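Local atomic coordinates of protein (7,8-dihydro-6-hydroxymethylpterin-pyrophosphokinase) (Haemophilus influenzae, PDB entry 1CBK), a protein that probably catalyses the transfer of pyrophosphate from ATP to 6-hydroxymethyl-7,8-dihydropterin, a step of folate biosynthesis. Residues 112-117 / 136-141; 27-32 / 68-73; 21-26 / 35-40. One frame throughout, in Å; residues are numbered along the deposited sequence.

In the fold
The three contacts illustrate how layers are built on a ferredoxin-like alpha+beta fold, with helices 15-27 and 67-80 on one face of an antiparallel sheet. Contact 3 lays helix 15-27 on strand 32-43, and contact 2 sets the loop joining these elements against helix 67-80. About 13 Å apart between centres, they touch through Thr32 and Ile26, and their segments alternate along the chain; together they cover one side of the sheet. Contact 1 comes later in sequence, about 21 and 22 Å from contacts 2 and 3 between centres, across the chain's centre from contact 3. It joins the end of strand 112-113 to the loop following helix 122-131, where the second copy in the two-chain assembly packs.

Contact 1: residues 112-117 / 136-141; sequences TIPHYD and VLPNSQ
Tyr116 and Asn139 lie alongside each other with their side chains running in opposite directions, the phenol ring and the carboxamide inclined by 34°. CE1 of Tyr116 lies 3.5 Å from ND2 of Asn139, and CB of Asn139 comes to 3.8 Å from OH of Tyr116. The side chain of Asn139 thus follows one side of the ring, ND2 near CD1 and CE1 and CB near OH. In Asn139 a chi1 of 70° places CG between the backbone N and the carbonyl carbon. From there OD1 accepts a hydrogen bond from N of Gln141 at 3.0 Å, forming an Asx turn, while ND2 donates to OE1 of Gln141 at 2.9 Å. Both donors stand well above the planes of the carbonyls they reach. The two bonds restrain the rotation of the amide against the ring, and ND2 finds a further acceptor in O of Gly47 of the second subunit.

The prolines form the other half of the contact. Pro114, preceded by a cis peptide bond, offers CG to Pro138, CG to CG 3.9 Å, and the two rings slide past each other in opposite directions. CB of Pro114 sits over one face of the Tyr116 ring, 3.8 Å above its plane and offset toward the rim. Pro138 and Asn139 are the central residues of a type I turn from Leu137 to Ser140, closed by the bond from N of Ser140 to O of Leu137.

Trp89 of the second subunit meets Tyr116 edge-to-face. Within the chain, the contact joins the exit of strand 112-113 to the loop between helices 122-131 and 143-146, with Leu137 and Pro138 resting on Leu100 of strand 95-101.

Contact 2: residues 27-32 / 68-73; sequences SQLSNT and LKLLDE
Leu29 meets Glu73 and Leu70 where the loop after the first helix of the ferredoxin-like HPPK fold passes beside helix 67-80. The loop carries the chain from helix 15-27 into strand 32-43, and Leu29 begins its type II turn, which runs to Thr32. CB of Leu29 is directed at the helix, and chi1 of -70° sets CG beside the backbone N, opposite the carbonyl carbon. The side chain then runs past that of Glu73 in the opposite sense, and both of its methyls reach CB of Glu73. CD1 lies 4.1 Å from this CB and, one helical turn back, 4.4 Å from CD1 of Leu70, whose own side chain continues to Ile61 of strand 54-63. CD2 packs on Glu73: it lies 3.8 Å from CB of Glu73, stays close to CG and CD, and ends 3.3 Å from OE1.

The glutamate chain curls round CD2, from CB to OE1. It can do so because it is bent at chi2, -53°, which folds its carboxylate back beside the methyl. The charge is met by a salt bridge from OE1 to NH1 of Arg76, further along the same helix, so the aliphatic part of Glu73 can serve as apolar surface while its end remains paired.

On the strand side of the turn, OG1 of Thr32 donates to O of Ser30 and is also hydrogen-bonded to OG1 of Thr63. A single water spans the contact, accepting from N of Ser30 at 3.1 Å and donating a weak bond of 3.3 Å to OE1 of Glu73.

Contact 3: residues 21-26 / 35-40; sequences AALKAI and VTTSSF
With chi1 of -72°, Leu23 carries its CG opposite its carbonyl carbon and sends the isobutyl group from helix 15-27 down to the strand, where Thr37 and Phe40 receive it. CB of Thr37 points to the helix, and chi1 of -54° gives CG2 to CD1 of Leu23 and OG1 to CD2. The two branched ends reach each other tip to tip: CD1 of Leu23 lies 3.8 Å from CG2 of Thr37, and CD2 of Leu23 lies 3.8 Å from OG1 of Thr37. CD1 serves a second partner as well. It meets the Phe40 ring at the edge, near the ring plane, 3.7 Å from CZ of Phe40 and 3.9 Å from CE1. The methyl is thus shared between a threonine and the rim of an aromatic ring three residues further on.

Helix 15-27 is the crossover helix of a beta-alpha-beta unit in the ferredoxin-like fold of HPPK, strands 2-10 and 32-43 being parallel with 54-63 between them. Leu23 also rests on Ala59 of that middle strand, straddling two antiparallel strands. A classic beta bulge, in which Val35 and Thr36 both face Lys60, lies just ahead of Thr37.

Across the sheet from the helix, Ser38 packs against helix 122-131; its OG donates to O of Ser39 at 2.9 Å and is hydrogen-bonded to N of Val58. Phe40, whose ring also meets His20, has its side chain about 12 Å from the bound pterin analogue.

Contact 1: residues 112-117 / 136-141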
loop_
_atom_site.group_PDB
_atom_site.type_symbol
_atom_site.label_atom_id
_atom_site.label_comp_id
_atom_site.label_asym_id
_atom_site.label_seq_id
_atom_site.Cartn_x
_atom_site.Cartn_y
_atom_site.Cartn_z
ATOM N N THR A 112 6.728 11.061 2.627
ATOM C CA THR A 112 6.523 10.213 1.459
ATOM C C THR A 112 5.259 10.803 0.835
ATOM O O THR A 112 4.145 10.383 1.159
ATOM C CB THR A 112 6.200 8.742 1.877
ATOM O OG1 THR A 112 7.208 8.248 2.772
ATOM C CG2 THR A 112 6.108 7.824 0.658
ATOM N N ILE A 113 5.436 11.809 -0.018
ATOM C CA ILE A 113 4.325 12.485 -0.683
ATOM C C ILE A 113 4.556 12.515 -2.200
ATOM O O ILE A 113 5.566 13.023 -2.671
ATOM C CB ILE A 113 4.162 13.954 -0.186
ATOM C CG1 ILE A 113 4.019 14.007 1.344
ATOM C CG2 ILE A 113 2.956 14.599 -0.865
ATOM C CD1 ILE A 113 3.954 15.413 1.910
ATOM N N PRO A 114 3.709 11.826 -2.972
ATOM C CA PRO A 114 2.556 10.994 -2.594
ATOM C C PRO A 114 3.004 9.651 -1.980
ATOM O O PRO A 114 4.175 9.286 -2.045
ATOM C CB PRO A 114 1.887 10.712 -3.946
ATOM C CG PRO A 114 2.321 11.849 -4.808
ATOM C CD PRO A 114 3.734 12.072 -4.424
ATOM N N HIS A 115 2.080 8.959 -1.320
ATOM C CA HIS A 115 2.367 7.618 -0.798
ATOM C C HIS A 115 1.384 6.803 -1.640
ATOM O O HIS A 115 0.166 6.803 -1.398
ATOM C CB HIS A 115 2.073 7.478 0.693
ATOM C CG HIS A 115 2.473 6.147 1.254
ATOM N ND1 HIS A 115 2.061 4.950 0.698
ATOM C CD2 HIS A 115 3.264 5.818 2.305
ATOM C CE1 HIS A 115 2.585 3.947 1.380
ATOM N NE2 HIS A 115 3.316 4.446 2.360
ATOM N N TYR A 116 1.921 6.183 -2.687
ATOM C CA TYR A 116 1.110 5.464 -3.654
ATOM C C TYR A 116 0.266 4.325 -3.205
ATOM O O TYR A 116 -0.756 4.074 -3.817
ATOM C CB TYR A 116 1.933 5.131 -4.901
ATOM C CG TYR A 116 2.539 6.383 -5.529
ATOM C CD1 TYR A 116 1.834 7.137 -6.469
ATOM C CD2 TYR A 116 3.824 6.810 -5.179
ATOM C CE1 TYR A 116 2.410 8.290 -7.050
ATOM C CE2 TYR A 116 4.410 7.964 -5.767
ATOM C CZ TYR A 116 3.701 8.687 -6.697
ATOM O OH TYR A 116 4.297 9.772 -7.311
ATOM N N ASP A 117 0.636 3.668 -2.112
ATOM C CA ASP A 117 -0.191 2.562 -1.605
ATOM C C ASP A 117 -1.555 3.078 -1.171
ATOM O O ASP A 117 -2.549 2.345 -1.227
ATOM C CB ASP A 117 0.469 1.853 -0.422
ATOM C CG ASP A 117 1.539 0.892 -0.852
ATOM O OD1 ASP A 117 1.341 0.190 -1.879
ATOM O OD2 ASP A 117 2.562 0.826 -0.141
ATOM N N VAL A 136 -6.002 15.925 -10.703
ATOM C CA VAL A 136 -4.953 15.227 -11.425
ATOM C C VAL A 136 -3.802 15.160 -10.413
ATOM O O VAL A 136 -3.414 16.196 -9.843
ATOM C CB VAL A 136 -4.499 15.960 -12.714
ATOM C CG1 VAL A 136 -3.250 15.255 -13.306
ATOM C CG2 VAL A 136 -5.659 15.999 -13.737
ATOM N N LEU A 137 -3.329 13.945 -10.128
ATOM C CA LEU A 137 -2.246 13.699 -9.164
ATOM C C LEU A 137 -0.861 14.081 -9.703
ATOM O O LEU A 137 -0.704 14.275 -10.920
ATOM C CB LEU A 137 -2.238 12.214 -8.766
ATOM C CG LEU A 137 -3.531 11.684 -8.120
ATOM C CD1 LEU A 137 -3.204 10.429 -7.377
ATOM C CD2 LEU A 137 -4.083 12.680 -7.134
ATOM N N PRO A 138 0.165 14.197 -8.807
ATOM C CA PRO A 138 1.535 14.556 -9.218
ATOM C C PRO A 138 2.175 13.595 -10.235
ATOM O O PRO A 138 3.035 14.001 -11.017
ATOM C CB PRO A 138 2.307 14.564 -7.892
ATOM C CG PRO A 138 1.250 14.990 -6.904
ATOM C CD PRO A 138 0.064 14.166 -7.332
ATOM N N ASN A 139 1.758 12.328 -10.236
ATOM C CA ASN A 139 2.311 11.361 -11.178
ATOM C C ASN A 139 1.515 11.351 -12.496
ATOM O O ASN A 139 1.628 10.403 -13.269
ATOM C CB ASN A 139 2.331 9.947 -10.577
ATOM C CG ASN A 139 0.935 9.347 -10.427
ATOM O OD1 ASN A 139 -0.074 10.042 -10.564
ATOM N ND2 ASN A 139 0.875 8.050 -10.133
ATOM N N SER A 140 0.681 12.376 -12.690
ATOM C CA SER A 140 -0.167 12.560 -13.872
ATOM C C SER A 140 -1.459 11.701 -13.949
ATOM O O SER A 140 -2.240 11.844 -14.898
ATOM C CB SER A 140 0.658 12.441 -15.164
ATOM O OG SER A 140 0.847 11.079 -15.530
ATOM N N GLN A 141 -1.686 10.797 -12.995
ATOM C CA GLN A 141 -2.933 10.011 -13.007
ATOM C C GLN A 141 -4.127 10.911 -12.620
ATOM O O GLN A 141 -3.978 11.903 -11.888
ATOM C CB GLN A 141 -2.836 8.784 -12.089
ATOM C CG GLN A 141 -1.975 7.648 -12.678
ATOM C CD GLN A 141 -1.894 6.425 -11.773
ATOM O OE1 GLN A 141 -1.598 6.533 -10.576
ATOM N NE2 GLN A 141 -2.119 5.252 -12.346
#

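Contact 2: residues 27-32 / 68-73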
loop_
_atom_site.group_PDB
_atom_site.type_symbol
_atom_site.label_atom_id
_atom_site.label_comp_id
_atom_site.label_asym_id
_atom_site.label_seq_id
_atom_site.Cartn_x
_atom_site.Cartn_y
_atom_site.Cartn_z
ATOM N N SER A 27 -8.332 22.882 11.610
ATOM C CA SER A 27 -8.921 24.161 11.230
ATOM C C SER A 27 -8.324 25.357 12.017
ATOM O O SER A 27 -8.342 26.491 11.524
ATOM C CB SER A 27 -10.443 24.127 11.413
ATOM O OG SER A 27 -10.777 24.218 12.781
ATOM N N GLN A 28 -7.784 25.093 13.212
ATOM C CA GLN A 28 -7.205 26.127 14.084
ATOM C C GLN A 28 -5.690 26.373 13.897
ATOM O O GLN A 28 -5.113 27.201 14.583
ATOM C CB GLN A 28 -7.500 25.791 15.556
ATOM C CG GLN A 28 -8.989 25.816 15.895
ATOM C CD GLN A 28 -9.281 25.423 17.338
ATOM O OE1 GLN A 28 -8.532 24.662 17.951
ATOM N NE2 GLN A 28 -10.398 25.898 17.869
ATOM N N LEU A 29 -5.052 25.628 13.004
ATOM C CA LEU A 29 -3.625 25.795 12.751
ATOM C C LEU A 29 -3.304 27.175 12.160
ATOM O O LEU A 29 -4.028 27.689 11.316
ATOM C CB LEU A 29 -3.125 24.696 11.786
ATOM C CG LEU A 29 -3.054 23.266 12.312
ATOM C CD1 LEU A 29 -2.600 22.337 11.196
ATOM C CD2 LEU A 29 -2.121 23.201 13.512
ATOM N N SER A 30 -2.213 27.773 12.616
ATOM C CA SER A 30 -1.798 29.066 12.089
ATOM C C SER A 30 -1.516 28.894 10.605
ATOM O O SER A 30 -1.068 27.826 10.177
ATOM C CB SER A 30 -0.494 29.522 12.733
ATOM O OG SER A 30 -0.634 29.675 14.131
ATOM N N ASN A 31 -1.809 29.937 9.839
ATOM C CA ASN A 31 -1.536 29.985 8.406
ATOM C C ASN A 31 -2.119 28.830 7.631
ATOM O O ASN A 31 -1.575 28.452 6.590
ATOM C CB ASN A 31 -0.020 30.061 8.179
ATOM C CG ASN A 31 0.574 31.354 8.691
ATOM O OD1 ASN A 31 -0.045 32.409 8.588
ATOM N ND2 ASN A 31 1.762 31.277 9.272
ATOM N N THR A 32 -3.276 28.356 8.081
ATOM C CA THR A 32 -3.939 27.221 7.460
ATOM C C THR A 32 -5.433 27.471 7.525
ATOM O O THR A 32 -5.930 28.053 8.484
ATOM C CB THR A 32 -3.577 25.930 8.213
ATOM O OG1 THR A 32 -2.148 25.832 8.326
ATOM C CG2 THR A 32 -4.138 24.688 7.508
ATOM N N LEU A 68 7.321 19.918 6.149
ATOM C CA LEU A 68 7.763 19.415 7.445
ATOM C C LEU A 68 7.092 20.102 8.640
ATOM O O LEU A 68 6.911 19.472 9.681
ATOM C CB LEU A 68 9.288 19.447 7.566
ATOM C CG LEU A 68 10.038 18.419 6.708
ATOM C CD1 LEU A 68 11.547 18.630 6.850
ATOM C CD2 LEU A 68 9.672 16.991 7.095
ATOM N N LYS A 69 6.705 21.370 8.490
ATOM C CA LYS A 69 6.035 22.068 9.577
ATOM C C LYS A 69 4.588 21.583 9.676
ATOM O O LYS A 69 4.043 21.469 10.773
ATOM C CB LYS A 69 6.117 23.582 9.401
ATOM C CG LYS A 69 7.527 24.092 9.630
ATOM C CD LYS A 69 7.541 25.588 9.843
ATOM C CE LYS A 69 8.952 26.156 9.991
ATOM N NZ LYS A 69 8.892 27.618 10.322
ATOM N N LEU A 70 3.971 21.302 8.527
ATOM C CA LEU A 70 2.623 20.762 8.508
ATOM C C LEU A 70 2.673 19.377 9.192
ATOM O O LEU A 70 1.781 19.052 9.984
ATOM C CB LEU A 70 2.102 20.637 7.074
ATOM C CG LEU A 70 0.714 19.994 6.906
ATOM C CD1 LEU A 70 -0.345 20.812 7.688
ATOM C CD2 LEU A 70 0.365 19.915 5.399
ATOM N N LEU A 71 3.692 18.566 8.884
ATOM C CA LEU A 71 3.847 17.247 9.507
ATOM C C LEU A 71 3.997 17.411 11.033
ATOM O O LEU A 71 3.361 16.679 11.803
ATOM C CB LEU A 71 5.075 16.467 8.956
ATOM C CG LEU A 71 5.297 15.069 9.603
ATOM C CD1 LEU A 71 4.084 14.180 9.359
ATOM C CD2 LEU A 71 6.558 14.376 9.078
ATOM N N ASP A 72 4.871 18.329 11.458
ATOM C CA ASP A 72 5.079 18.592 12.887
ATOM C C ASP A 72 3.756 18.886 13.581
ATOM O O ASP A 72 3.495 18.380 14.671
ATOM C CB ASP A 72 5.978 19.804 13.096
ATOM C CG ASP A 72 7.435 19.498 12.896
ATOM O OD1 ASP A 72 7.808 18.315 12.862
ATOM O OD2 ASP A 72 8.213 20.468 12.779
ATOM N N GLU A 73 2.955 19.748 12.960
ATOM C CA GLU A 73 1.652 20.135 13.489
ATOM C C GLU A 73 0.677 18.980 13.534
ATOM O O GLU A 73 -0.057 18.842 14.504
ATOM C CB GLU A 73 1.057 21.296 12.683
ATOM C CG GLU A 73 1.757 22.650 12.914
ATOM C CD GLU A 73 1.842 23.029 14.400
ATOM O OE1 GLU A 73 0.801 23.362 15.006
ATOM O OE2 GLU A 73 2.952 22.988 14.968
HETATM O O HOH W 1 -0.580 26.359 14.900
#

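Contact 3: residues 21-26 / 35-40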
loop_
_atom_site.group_PDB
_atom_site.type_symbol
_atom_site.label_atom_id
_atom_site.label_comp_id
_atom_site.label_asym_id
_atom_site.label_seq_id
_atom_site.Cartn_x
_atom_site.Cartn_y
_atom_site.Cartn_z
ATOM N N ALA A 21 -12.685 15.993 16.443
ATOM C CA ALA A 21 -11.689 16.711 17.225
ATOM C C ALA A 21 -10.463 17.036 16.378
ATOM O O ALA A 21 -9.906 18.127 16.496
ATOM C CB ALA A 21 -11.282 15.908 18.464
ATOM N N ALA A 22 -10.034 16.096 15.530
ATOM C CA ALA A 22 -8.853 16.326 14.691
ATOM C C ALA A 22 -9.096 17.427 13.637
ATOM O O ALA A 22 -8.214 18.239 13.361
ATOM C CB ALA A 22 -8.404 15.027 14.038
ATOM N N LEU A 23 -10.297 17.449 13.067
ATOM C CA LEU A 23 -10.672 18.440 12.068
ATOM C C LEU A 23 -10.725 19.840 12.692
ATOM O O LEU A 23 -10.277 20.813 12.082
ATOM C CB LEU A 23 -12.002 18.047 11.411
ATOM C CG LEU A 23 -11.794 16.836 10.474
ATOM C CD1 LEU A 23 -13.100 16.153 10.157
ATOM C CD2 LEU A 23 -11.120 17.276 9.180
ATOM N N LYS A 24 -11.250 19.930 13.913
ATOM C CA LYS A 24 -11.299 21.193 14.631
ATOM C C LYS A 24 -9.858 21.667 14.852
ATOM O O LYS A 24 -9.532 22.821 14.563
ATOM C CB LYS A 24 -12.021 21.001 15.970
ATOM C CG LYS A 24 -11.999 22.215 16.933
ATOM C CD LYS A 24 -12.797 21.865 18.199
ATOM C CE LYS A 24 -12.829 22.995 19.210
ATOM N NZ LYS A 24 -13.934 22.805 20.228
ATOM N N ALA A 25 -8.989 20.791 15.349
ATOM C CA ALA A 25 -7.601 21.165 15.570
ATOM C C ALA A 25 -6.899 21.626 14.265
ATOM O O ALA A 25 -6.174 22.623 14.275
ATOM C CB ALA A 25 -6.828 20.022 16.220
ATOM N N ILE A 26 -7.104 20.892 13.164
ATOM C CA ILE A 26 -6.515 21.250 11.865
ATOM C C ILE A 26 -7.036 22.638 11.423
ATOM O O ILE A 26 -6.253 23.493 10.973
ATOM C CB ILE A 26 -6.847 20.189 10.772
ATOM C CG1 ILE A 26 -6.069 18.885 11.015
ATOM C CG2 ILE A 26 -6.517 20.725 9.399
ATOM C CD1 ILE A 26 -6.607 17.665 10.221
ATOM N N VAL A 35 -10.634 24.037 4.069
ATOM C CA VAL A 35 -11.593 24.374 3.021
ATOM C C VAL A 35 -12.857 23.535 3.016
ATOM O O VAL A 35 -13.960 24.065 2.934
ATOM C CB VAL A 35 -10.942 24.331 1.623
ATOM C CG1 VAL A 35 -11.956 24.724 0.564
ATOM C CG2 VAL A 35 -9.757 25.247 1.584
ATOM N N THR A 36 -12.700 22.219 3.038
ATOM C CA THR A 36 -13.851 21.335 3.016
ATOM C C THR A 36 -13.366 19.975 3.506
ATOM O O THR A 36 -12.162 19.723 3.544
ATOM C CB THR A 36 -14.454 21.246 1.564
ATOM O OG1 THR A 36 -15.706 20.546 1.590
ATOM C CG2 THR A 36 -13.505 20.540 0.617
ATOM N N THR A 37 -14.316 19.132 3.905
ATOM C CA THR A 37 -14.061 17.792 4.400
ATOM C C THR A 37 -15.098 16.887 3.731
ATOM O O THR A 37 -16.260 17.273 3.571
ATOM C CB THR A 37 -14.258 17.710 5.945
ATOM O OG1 THR A 37 -13.449 18.706 6.582
ATOM C CG2 THR A 37 -13.868 16.314 6.471
ATOM N N SER A 38 -14.665 15.708 3.313
ATOM C CA SER A 38 -15.548 14.748 2.692
ATOM C C SER A 38 -16.508 14.216 3.771
ATOM O O SER A 38 -16.403 14.598 4.942
ATOM C CB SER A 38 -14.713 13.565 2.210
ATOM O OG SER A 38 -14.147 12.885 3.333
ATOM N N SER A 39 -17.434 13.353 3.347
ATOM C CA SER A 39 -18.356 12.669 4.259
ATOM C C SER A 39 -17.480 11.690 5.060
ATOM O O SER A 39 -16.317 11.449 4.696
ATOM C CB SER A 39 -19.365 11.848 3.453
ATOM O OG SER A 39 -20.199 12.666 2.652
ATOM N N PHE A 40 -18.019 11.149 6.154
ATOM C CA PHE A 40 -17.306 10.180 6.985
ATOM C C PHE A 40 -17.773 8.810 6.466
ATOM O O PHE A 40 -18.984 8.581 6.289
ATOM C CB PHE A 40 -17.689 10.341 8.459
ATOM C CG PHE A 40 -17.021 11.502 9.166
ATOM C CD1 PHE A 40 -16.400 12.529 8.457
ATOM C CD2 PHE A 40 -17.039 11.576 10.563
ATOM C CE1 PHE A 40 -15.811 13.620 9.126
ATOM C CE2 PHE A 40 -16.459 12.663 11.248
ATOM C CZ PHE A 40 -15.846 13.683 10.528
#